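Local atomic coordinates of adenosine kinase, putative (PDB entry 3OTX), a protein that probably catalyses the magnesium-dependent transfer of a phosphate from ATP to adenosine, yielding AMP and ADP in purine salvage. Residues A[324-327]-A[328-332]; A[302-305]-A[306-310]; A[221-224]-A[225-229]. The protein carries 1 engineered substitution. All coordinates share one frame; numbering follows the deposited sequence.

Contact 1. Residues A[324-327]-A[328-332]; sequences GHYT and AQEVI. With AP5 (bis(adenosine)-5'-pentaphosphate), chain C.
Tyr326 and Glu330, one helical turn apart, are joined first through the backbone: Glu330 N donates to Tyr326 O at 2.9 Å, one of four successive i to i+4 bonds from residues 324-327 to 328-331. A water reinforces this link by donating both to Tyr326 O (2.8 Å) and to Glu330 OE2 (3.0 Å), so that carbonyl oxygen has two donors and the carboxylate is tied back to its own helix. Within this segment pair the hydrogen bond to the bound bis(adenosine)-5'-pentaphosphate comes from Gln329, whose NE2 points at adenine N3A (3.2 Å, N-H...N angle 165°). The same amide nitrogen also donates to Pro286 O, which fixes how the amide is turned.

Packing follows on two sides of the helix. On one, Glu330 folds over the phenol: with its chain bent at chi2 (-60°), CG sits above one face of the Tyr326 ring, 3.8 Å from the centroid and displaced toward the rim, a CH-pi contact. Tyr326 OH is hydrogen-bonded to Ser344 N, and the ring also stacks with Phe345. The ligand side carries His325, Ala328 and Ile332. His325 CD2 approaches ribose O2F to 3.2 Å while its NE2 is hydrogen-bonded to Thr272 OG1; Ala328 CB lies 3.1 Å from the ring oxygen O4F; and Ile332 CD1 touches adenine C5A at 3.6 Å. Between the two sides Thr327 OG1 is hydrogen-bonded to Ala302 O, joining the helix to its predecessor.

Helix 317-332 therefore supplies one wall of the ADP half of the pocket. A single directional bond reads N3A of the purine; the rest is largely shape, with the imidazole carbon CD2 and apolar Ala328 against the ribose and apolar Ile332 against the base.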
loop_
_atom_site.group_PDB
_atom_site.type_symbol
_atom_site.label_atom_id
_atom_site.label_comp_id
_atom_site.label_asym_id
_atom_site.label_seq_id
_atom_site.Cartn_x
_atom_site.Cartn_y
_atom_site.Cartn_z
ATOM N N GLY A 324 11.217 0.292 -8.263
ATOM C CA GLY A 324 10.317 1.060 -7.408
ATOM C C GLY A 324 10.672 2.541 -7.465
ATOM O O GLY A 324 9.777 3.384 -7.424
ATOM N N HIS A 325 11.965 2.871 -7.533
ATOM C CA HIS A 325 12.335 4.292 -7.669
ATOM C C HIS A 325 11.825 4.851 -8.987
ATOM O O HIS A 325 11.346 5.981 -9.042
ATOM C CB HIS A 325 13.843 4.505 -7.604
ATOM C CG HIS A 325 14.447 4.135 -6.298
ATOM N ND1 HIS A 325 15.802 3.915 -6.166
ATOM C CD2 HIS A 325 13.903 3.947 -5.069
ATOM C CE1 HIS A 325 16.066 3.599 -4.908
ATOM N NE2 HIS A 325 14.933 3.618 -4.224
ATOM N N TYR A 326 11.927 4.055 -10.048
ATOM C CA TYR A 326 11.460 4.500 -11.340
ATOM C C TYR A 326 9.941 4.826 -11.293
ATOM O O TYR A 326 9.505 5.912 -11.708
ATOM C CB TYR A 326 11.764 3.436 -12.418
ATOM C CG TYR A 326 10.993 3.745 -13.661
ATOM C CD1 TYR A 326 11.377 4.781 -14.516
ATOM C CD2 TYR A 326 9.829 3.050 -13.937
ATOM C CE1 TYR A 326 10.619 5.095 -15.663
ATOM C CE2 TYR A 326 9.053 3.362 -15.056
ATOM C CZ TYR A 326 9.459 4.377 -15.902
ATOM O OH TYR A 326 8.678 4.651 -16.998
ATOM N N THR A 327 9.154 3.868 -10.828
ATOM C CA THR A 327 7.719 4.050 -10.786
ATOM C C THR A 327 7.316 5.188 -9.849
ATOM O O THR A 327 6.450 5.990 -10.196
ATOM C CB THR A 327 6.951 2.748 -10.465
ATOM O OG1 THR A 327 7.498 2.131 -9.319
ATOM C CG2 THR A 327 7.076 1.756 -11.633
ATOM N N ALA A 328 7.963 5.278 -8.691
ATOM C CA ALA A 328 7.660 6.383 -7.760
ATOM C C ALA A 328 7.964 7.736 -8.404
ATOM O O ALA A 328 7.147 8.673 -8.330
ATOM C CB ALA A 328 8.438 6.211 -6.456
ATOM N N GLN A 329 9.111 7.821 -9.081
ATOM C CA GLN A 329 9.485 9.046 -9.737
ATOM C C GLN A 329 8.540 9.402 -10.883
ATOM O O GLN A 329 8.271 10.573 -11.114
ATOM C CB GLN A 329 10.952 9.030 -10.144
ATOM C CG GLN A 329 11.817 9.205 -8.890
ATOM C CD GLN A 329 13.280 9.454 -9.158
ATOM O OE1 GLN A 329 13.788 9.188 -10.246
ATOM N NE2 GLN A 329 13.969 9.976 -8.163
ATOM N N GLU A 330 8.002 8.394 -11.554
ATOM C CA GLU A 330 7.026 8.688 -12.622
ATOM C C GLU A 330 5.735 9.261 -12.035
ATOM O O GLU A 330 5.216 10.280 -12.523
ATOM C CB GLU A 330 6.719 7.438 -13.458
ATOM C CG GLU A 330 7.822 7.014 -14.409
ATOM C CD GLU A 330 8.186 8.058 -15.453
ATOM O OE1 GLU A 330 7.267 8.649 -16.061
ATOM O OE2 GLU A 330 9.401 8.282 -15.663
ATOM N N VAL A 331 5.230 8.605 -11.011
ATOM C CA VAL A 331 3.936 8.938 -10.411
ATOM C C VAL A 331 3.943 10.338 -9.772
ATOM O O VAL A 331 2.978 11.110 -9.926
ATOM C CB VAL A 331 3.459 7.813 -9.465
ATOM C CG1 VAL A 331 2.340 8.281 -8.529
ATOM C CG2 VAL A 331 2.982 6.608 -10.289
ATOM N N ILE A 332 5.035 10.697 -9.109
ATOM C CA ILE A 332 5.068 12.000 -8.414
ATOM C C ILE A 332 5.218 13.174 -9.380
ATOM O O ILE A 332 5.002 14.341 -9.008
ATOM C CB ILE A 332 6.139 12.047 -7.261
ATOM C CG1 ILE A 332 7.550 12.066 -7.870
ATOM C CG2 ILE A 332 5.882 10.935 -6.209
ATOM C CD1 ILE A 332 8.689 12.121 -6.882
HETATM P PA AP5 C . 8.972 8.124 0.068
HETATM O O1A AP5 C . 8.775 9.616 0.313
HETATM O O2A AP5 C . 9.962 7.467 1.008
HETATM O O3A AP5 C . 7.609 7.273 0.178
HETATM P PB AP5 C . 6.405 7.505 1.227
HETATM O O1B AP5 C . 6.824 8.309 2.419
HETATM O O2B AP5 C . 5.801 6.166 1.476
HETATM O O3B AP5 C . 5.452 8.382 0.300
HETATM P PG AP5 C . 4.238 9.366 0.605
HETATM O O1G AP5 C . 4.159 10.319 -0.548
HETATM O O2G AP5 C . 4.377 10.173 1.877
HETATM O O3G AP5 C . 3.059 8.360 0.539
HETATM P PD AP5 C . 1.472 8.588 0.748
HETATM O O1D AP5 C . 1.090 10.024 1.058
HETATM O O2D AP5 C . 1.046 7.508 1.703
HETATM O O3D AP5 C . 0.937 8.308 -0.745
HETATM P PE AP5 C . 0.565 6.865 -1.364
HETATM O O1E AP5 C . 1.566 5.845 -0.901
HETATM O O2E AP5 C . 0.344 7.015 -2.868
HETATM O O5F AP5 C . 9.346 7.939 -1.481
HETATM C C5F AP5 C . 9.423 6.638 -2.064
HETATM C C4F AP5 C . 10.306 6.703 -3.286
HETATM O O4F AP5 C . 9.831 7.719 -4.180
HETATM C C3F AP5 C . 11.745 7.130 -3.011
HETATM O O3F AP5 C . 12.521 6.005 -2.681
HETATM C C2F AP5 C . 12.149 7.824 -4.280
HETATM O O2F AP5 C . 12.518 6.872 -5.247
HETATM C C1F AP5 C . 10.838 8.467 -4.743
HETATM N N9A AP5 C . 10.665 9.871 -4.270
HETATM C C8A AP5 C . 9.771 10.321 -3.293
HETATM N N7A AP5 C . 9.922 11.670 -3.187
HETATM C C5A AP5 C . 10.863 12.075 -4.072
HETATM C C6A AP5 C . 11.376 13.305 -4.419
HETATM N N6A AP5 C . 10.885 14.441 -3.916
HETATM N N1A AP5 C . 12.337 13.371 -5.398
HETATM C C2A AP5 C . 12.787 12.242 -6.064
HETATM N N3A AP5 C . 12.257 11.018 -5.716
HETATM C C4A AP5 C . 11.306 10.937 -4.765
HETATM O O5J AP5 C . -0.848 6.502 -0.650
HETATM C C5J AP5 C . -1.976 7.334 -0.859
HETATM C C4J AP5 C . -3.167 6.392 -0.809
HETATM O O4J AP5 C . -3.403 5.942 0.535
HETATM C C3J AP5 C . -4.494 7.055 -1.190
HETATM O O3J AP5 C . -4.834 6.618 -2.507
HETATM C C2J AP5 C . -5.489 6.588 -0.116
HETATM O O2J AP5 C . -6.719 6.109 -0.646
HETATM C C1J AP5 C . -4.726 5.472 0.555
HETATM N N9B AP5 C . -5.169 5.198 1.930
HETATM C C8B AP5 C . -5.180 6.108 2.953
HETATM N N7B AP5 C . -5.698 5.475 4.038
HETATM C C5B AP5 C . -6.004 4.183 3.699
HETATM C C6B AP5 C . -6.541 3.110 4.419
HETATM N N6B AP5 C . -6.969 3.200 5.689
HETATM N N1B AP5 C . -6.738 1.954 3.715
HETATM C C2B AP5 C . -6.348 1.762 2.409
HETATM N N3B AP5 C . -5.861 2.832 1.688
HETATM C C4B AP5 C . -5.664 4.009 2.356
HETATM O O HOH W 1 10.964 7.774 -13.164
#

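Contact 2. Residues A[302-305]-A[306-310]; sequences AFMG and GFLSA
The methyl of Met304 is the bump that meets Leu308 one turn on: CE lies 3.7 Å from Leu308 CG, with the two side chains running across each other. Met304 leaves the backbone with CG opposite its N, but the turn at chi2 (75°) and a further bend at chi3 swing CE along the helix, where it also reaches Phe307 CD2 at 4.1 Å. The methyl thus rests in the hollow between the leucine branch point and the phenylalanine ring.

Phe303 and Phe307 form a second ridge. Both extend side by side in the same direction, and Phe303 CZ comes 4.1 Å from Phe307 CD1, an oblique apolar contact and not a ring stack. This ridge meets Val264 of strand 262-267, while Met304, Phe307 and Leu308 together press on Met195 of strand 193-197.

Gly306 makes the depression. Having no side chain, it presents its CA to Thr327 of the next helix, whose OG1 comes to 3.2 Å; that hydroxyl is hydrogen-bonded to Ala302 O, which also accepts from Gly306 N. Underneath, regular i to i+4 backbone bonds run from Ala302 to Ser309; Phe307 N to Phe303 O is the straightest (2.9 Å, N-H...O angle 171°). Gly306 O is gripped twice, by Ala310 N and by Ser309 OG (2.8 Å).

Helix 300-311 begins in the glycine-rich segment of the PfkB family that carries Asp301, the predicted proton acceptor. Its side chains here meet the central sheet through apolar contacts, and the link to helix 317-332 adds one hydroxyl-to-carbonyl hydrogen bond.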
loop_
_atom_site.group_PDB
_atom_site.type_symbol
_atom_site.label_atom_id
_atom_site.label_comp_id
_atom_site.label_asym_id
_atom_site.label_seq_id
_atom_site.Cartn_x
_atom_site.Cartn_y
_atom_site.Cartn_z
ATOM N N ALA A 302 3.392 3.789 -5.277
ATOM C CA ALA A 302 4.046 3.683 -6.590
ATOM C C ALA A 302 5.381 2.952 -6.468
ATOM O O ALA A 302 5.696 2.094 -7.311
ATOM C CB ALA A 302 4.215 5.050 -7.226
ATOM N N PHE A 303 6.140 3.258 -5.410
ATOM C CA PHE A 303 7.380 2.494 -5.160
ATOM C C PHE A 303 7.057 0.996 -5.053
ATOM O O PHE A 303 7.717 0.160 -5.699
ATOM C CB PHE A 303 8.095 2.958 -3.872
ATOM C CG PHE A 303 9.270 2.078 -3.510
ATOM C CD1 PHE A 303 10.497 2.272 -4.130
ATOM C CD2 PHE A 303 9.109 1.044 -2.608
ATOM C CE1 PHE A 303 11.572 1.456 -3.842
ATOM C CE2 PHE A 303 10.181 0.199 -2.312
ATOM C CZ PHE A 303 11.420 0.406 -2.945
ATOM N N MET A 304 6.059 0.654 -4.236
ATOM C CA MET A 304 5.716 -0.738 -3.996
ATOM C C MET A 304 5.247 -1.424 -5.289
ATOM O O MET A 304 5.601 -2.593 -5.534
ATOM C CB MET A 304 4.681 -0.857 -2.882
ATOM C CG MET A 304 4.378 -2.261 -2.458
ATOM S SD MET A 304 5.746 -2.886 -1.451
ATOM C CE MET A 304 5.791 -4.546 -2.042
ATOM N N GLY A 305 4.470 -0.719 -6.112
ATOM C CA GLY A 305 4.089 -1.291 -7.412
ATOM C C GLY A 305 5.266 -1.669 -8.297
ATOM O O GLY A 305 5.274 -2.761 -8.893
ATOM N N GLY A 306 6.278 -0.792 -8.378
ATOM C CA GLY A 306 7.424 -1.055 -9.242
ATOM C C GLY A 306 8.224 -2.200 -8.640
ATOM O O GLY A 306 8.689 -3.111 -9.371
ATOM N N PHE A 307 8.421 -2.152 -7.326
ATOM C CA PHE A 307 9.113 -3.233 -6.610
ATOM C C PHE A 307 8.493 -4.599 -6.933
ATOM O O PHE A 307 9.220 -5.541 -7.307
ATOM C CB PHE A 307 9.092 -2.942 -5.101
ATOM C CG PHE A 307 9.931 -3.916 -4.264
ATOM C CD1 PHE A 307 11.203 -3.577 -3.863
ATOM C CD2 PHE A 307 9.406 -5.180 -3.906
ATOM C CE1 PHE A 307 11.978 -4.515 -3.102
ATOM C CE2 PHE A 307 10.158 -6.101 -3.132
ATOM C CZ PHE A 307 11.456 -5.756 -2.742
ATOM N N LEU A 308 7.168 -4.708 -6.842
ATOM C CA LEU A 308 6.490 -5.986 -7.139
ATOM C C LEU A 308 6.595 -6.376 -8.595
ATOM O O LEU A 308 6.717 -7.575 -8.893
ATOM C CB LEU A 308 5.016 -5.883 -6.780
ATOM C CG LEU A 308 4.718 -5.963 -5.304
ATOM C CD1 LEU A 308 3.224 -5.607 -5.037
ATOM C CD2 LEU A 308 5.002 -7.358 -4.799
ATOM N N SER A 309 6.530 -5.395 -9.507
ATOM C CA SER A 309 6.639 -5.710 -10.943
ATOM C C SER A 309 7.984 -6.344 -11.302
ATOM O O SER A 309 8.048 -7.193 -12.194
ATOM C CB SER A 309 6.356 -4.488 -11.816
ATOM O OG SER A 309 7.469 -3.599 -11.853
ATOM N N ALA A 310 9.042 -5.949 -10.598
ATOM C CA ALA A 310 10.365 -6.513 -10.834
ATOM C C ALA A 310 10.543 -7.806 -10.078
ATOM O O ALA A 310 11.184 -8.728 -10.585
ATOM C CB ALA A 310 11.435 -5.533 -10.408
#

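Contact 3. Residues A[221-224]-A[225-229]; sequences IVAN and RHEAK. With AP5 (bis(adenosine)-5'-pentaphosphate), chain C.
Asn224 and Glu227 bond reciprocally at the junction of strand and helix, in a capping box. Glu227 N donates to Asn224 OD1 (2.8 Å, N-H...O angle 166°), almost in line with the side-chain carbonyl. In return Asn224 N donates to Glu227 OE1 at 3.1 Å, reaching that oxygen from well above the carboxylate plane. With CG between its backbone N and carbonyl carbon (chi1 65°), Asn224 has OD1 directed at the first helical turn; Ala228 N closes that turn on Asn224 O (2.9 Å).

This is the tight part. Glu227 OE1 also lies 3.3 Å from Ala223 CB, and the two side chains of the box cross at about a right angle, their amide and carboxylate planes 35° apart. Pro201 and Met204 cover Glu227 further.

The solvent side is looser. The exposed His226 side chain comes near the cap through CB, 3.8 Å from Asn224 OD1, and its ring leads away. Arg225 also turns from the cap but is held by salt bridges to Glu270 and to the ADP-binding Asp268.

Because OD1 is used by the cap, ND2 is directed to the ligand, donating to phosphate oxygen O1B at 2.8 Å. The Asn-X-X-Glu sequence matches a PfkB-family motif linked to phosphate and magnesium binding; here Glu227 positions the asparagine, consistent with a second-shell role beside the nucleotide phosphates.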
loop_
_atom_site.group_PDB
_atom_site.type_symbol
_atom_site.label_atom_id
_atom_site.label_comp_id
_atom_site.label_asym_id
_atom_site.label_seq_id
_atom_site.Cartn_x
_atom_site.Cartn_y
_atom_site.Cartn_z
ATOM N N ILE A 221 9.166 -6.832 4.581
ATOM C CA ILE A 221 8.533 -5.713 5.224
ATOM C C ILE A 221 9.011 -4.458 4.512
ATOM O O ILE A 221 10.214 -4.227 4.398
ATOM C CB ILE A 221 8.944 -5.597 6.689
ATOM C CG1 ILE A 221 8.568 -6.880 7.474
ATOM C CG2 ILE A 221 8.328 -4.314 7.296
ATOM C CD1 ILE A 221 9.222 -6.989 8.835
ATOM N N VAL A 222 8.059 -3.653 4.033
ATOM C CA VAL A 222 8.384 -2.424 3.296
ATOM C C VAL A 222 7.778 -1.255 4.087
ATOM O O VAL A 222 6.661 -1.357 4.611
ATOM C CB VAL A 222 7.799 -2.477 1.869
ATOM C CG1 VAL A 222 8.096 -1.179 1.093
ATOM C CG2 VAL A 222 8.403 -3.645 1.106
ATOM N N ALA A 223 8.533 -0.159 4.229
ATOM C CA ALA A 223 8.015 1.040 4.891
ATOM C C ALA A 223 8.796 2.259 4.452
ATOM O O ALA A 223 9.751 2.145 3.721
ATOM C CB ALA A 223 8.109 0.909 6.387
ATOM N N ASN A 224 8.363 3.426 4.892
ATOM C CA ASN A 224 9.170 4.621 4.728
ATOM C C ASN A 224 9.956 4.957 5.996
ATOM O O ASN A 224 9.868 4.253 7.003
ATOM C CB ASN A 224 8.293 5.800 4.276
ATOM C CG ASN A 224 7.286 6.205 5.319
ATOM O OD1 ASN A 224 7.320 5.730 6.456
ATOM N ND2 ASN A 224 6.377 7.087 4.944
ATOM N N ARG A 225 10.677 6.077 5.955
ATOM C CA ARG A 225 11.563 6.473 7.058
ATOM C C ARG A 225 10.761 6.664 8.361
ATOM O O ARG A 225 11.159 6.211 9.450
ATOM C CB ARG A 225 12.258 7.787 6.682
ATOM C CG ARG A 225 13.404 8.143 7.614
ATOM C CD ARG A 225 13.737 9.634 7.558
ATOM N NE ARG A 225 14.565 10.052 6.413
ATOM C CZ ARG A 225 14.099 10.498 5.248
ATOM N NH1 ARG A 225 12.785 10.541 5.026
ATOM N NH2 ARG A 225 14.955 10.905 4.293
ATOM N N HIS A 226 9.618 7.323 8.240
ATOM C CA HIS A 226 8.814 7.645 9.398
ATOM C C HIS A 226 8.241 6.395 10.076
ATOM O O HIS A 226 8.301 6.267 11.309
ATOM C CB HIS A 226 7.709 8.595 8.975
ATOM C CG HIS A 226 6.997 9.243 10.111
ATOM N ND1 HIS A 226 6.422 10.489 10.000
ATOM C CD2 HIS A 226 6.770 8.836 11.386
ATOM C CE1 HIS A 226 5.864 10.819 11.151
ATOM N NE2 HIS A 226 6.068 9.839 12.013
ATOM N N GLU A 227 7.695 5.492 9.262
ATOM C CA GLU A 227 7.129 4.243 9.737
ATOM C C GLU A 227 8.227 3.389 10.343
ATOM O O GLU A 227 7.975 2.697 11.327
ATOM C CB GLU A 227 6.471 3.518 8.578
ATOM C CG GLU A 227 5.189 4.199 8.086
ATOM C CD GLU A 227 4.886 3.853 6.633
ATOM O OE1 GLU A 227 5.524 2.928 6.057
ATOM O OE2 GLU A 227 4.017 4.516 6.035
ATOM N N ALA A 228 9.430 3.424 9.776
ATOM C CA ALA A 228 10.532 2.660 10.359
ATOM C C ALA A 228 10.846 3.156 11.772
ATOM O O ALA A 228 11.043 2.351 12.705
ATOM C CB ALA A 228 11.804 2.710 9.451
ATOM N N LYS A 229 10.887 4.480 11.949
ATOM C CA LYS A 229 11.103 5.021 13.293
ATOM C C LYS A 229 9.953 4.661 14.243
ATOM O O LYS A 229 10.198 4.413 15.428
ATOM C CB LYS A 229 11.319 6.531 13.259
ATOM C CG LYS A 229 12.544 6.922 12.470
ATOM C CD LYS A 229 12.669 8.447 12.379
ATOM C CE LYS A 229 13.958 8.829 11.699
ATOM N NZ LYS A 229 14.010 10.246 11.329
HETATM P PA AP5 C . 8.972 8.124 0.068
HETATM O O1A AP5 C . 8.775 9.616 0.313
HETATM O O2A AP5 C . 9.962 7.467 1.008
HETATM O O3A AP5 C . 7.609 7.273 0.178
HETATM P PB AP5 C . 6.405 7.505 1.227
HETATM O O1B AP5 C . 6.824 8.309 2.419
HETATM O O2B AP5 C . 5.801 6.166 1.476
HETATM O O3B AP5 C . 5.452 8.382 0.300
HETATM P PG AP5 C . 4.238 9.366 0.605
HETATM O O1G AP5 C . 4.159 10.319 -0.548
HETATM O O2G AP5 C . 4.377 10.173 1.877
HETATM O O3G AP5 C . 3.059 8.360 0.539
HETATM P PD AP5 C . 1.472 8.588 0.748
HETATM O O1D AP5 C . 1.090 10.024 1.058
HETATM O O2D AP5 C . 1.046 7.508 1.703
HETATM O O3D AP5 C . 0.937 8.308 -0.745
HETATM P PE AP5 C . 0.565 6.865 -1.364
HETATM O O1E AP5 C . 1.566 5.845 -0.901
HETATM O O2E AP5 C . 0.344 7.015 -2.868
HETATM O O5F AP5 C . 9.346 7.939 -1.481
HETATM C C5F AP5 C . 9.423 6.638 -2.064
HETATM C C4F AP5 C . 10.306 6.703 -3.286
HETATM O O4F AP5 C . 9.831 7.719 -4.180
HETATM C C3F AP5 C . 11.745 7.130 -3.011
HETATM O O3F AP5 C . 12.521 6.005 -2.681
HETATM C C2F AP5 C . 12.149 7.824 -4.280
HETATM O O2F AP5 C . 12.518 6.872 -5.247
HETATM C C1F AP5 C . 10.838 8.467 -4.743
HETATM N N9A AP5 C . 10.665 9.871 -4.270
HETATM C C8A AP5 C . 9.771 10.321 -3.293
HETATM N N7A AP5 C . 9.922 11.670 -3.187
HETATM C C5A AP5 C . 10.863 12.075 -4.072
HETATM C C6A AP5 C . 11.376 13.305 -4.419
HETATM N N6A AP5 C . 10.885 14.441 -3.916
HETATM N N1A AP5 C . 12.337 13.371 -5.398
HETATM C C2A AP5 C . 12.787 12.242 -6.064
HETATM N N3A AP5 C . 12.257 11.018 -5.716
HETATM C C4A AP5 C . 11.306 10.937 -4.765
HETATM O O5J AP5 C . -0.848 6.502 -0.650
HETATM C C5J AP5 C . -1.976 7.334 -0.859
HETATM C C4J AP5 C . -3.167 6.392 -0.809
HETATM O O4J AP5 C . -3.403 5.942 0.535
HETATM C C3J AP5 C . -4.494 7.055 -1.190
HETATM O O3J AP5 C . -4.834 6.618 -2.507
HETATM C C2J AP5 C . -5.489 6.588 -0.116
HETATM O O2J AP5 C . -6.719 6.109 -0.646
HETATM C C1J AP5 C . -4.726 5.472 0.555
HETATM N N9B AP5 C . -5.169 5.198 1.930
HETATM C C8B AP5 C . -5.180 6.108 2.953
HETATM N N7B AP5 C . -5.698 5.475 4.038
HETATM C C5B AP5 C . -6.004 4.183 3.699
HETATM C C6B AP5 C . -6.541 3.110 4.419
HETATM N N6B AP5 C . -6.969 3.200 5.689
HETATM N N1B AP5 C . -6.738 1.954 3.715
HETATM C C2B AP5 C . -6.348 1.762 2.409
HETATM N N3B AP5 C . -5.861 2.832 1.688
HETATM C C4B AP5 C . -5.664 4.009 2.356
#

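Overall arrangement
From the N terminus, contact 3 comes first, at the turn from strand 220-224 into helix 225-235; contact 2 follows on helix 300-311 and contact 1 on helix 317-332. Each is local and finished before the next begins, so none nests or crosses and none closes a long loop. Contact 2 lies between helix 317-332 and the central sheet: it touches contact 1, with Phe303 CD1 to Gly324 C at 3.4 Å, and reaches strand 220-224 of contact 3 through Met304 SD and Val222 CG2 (3.8 Å). Contacts 1 and 3, about 9 Å apart at their nearest atoms, meet through the ligand, contact 1 at one adenosine and contact 3 at a phosphate of the bridging chain.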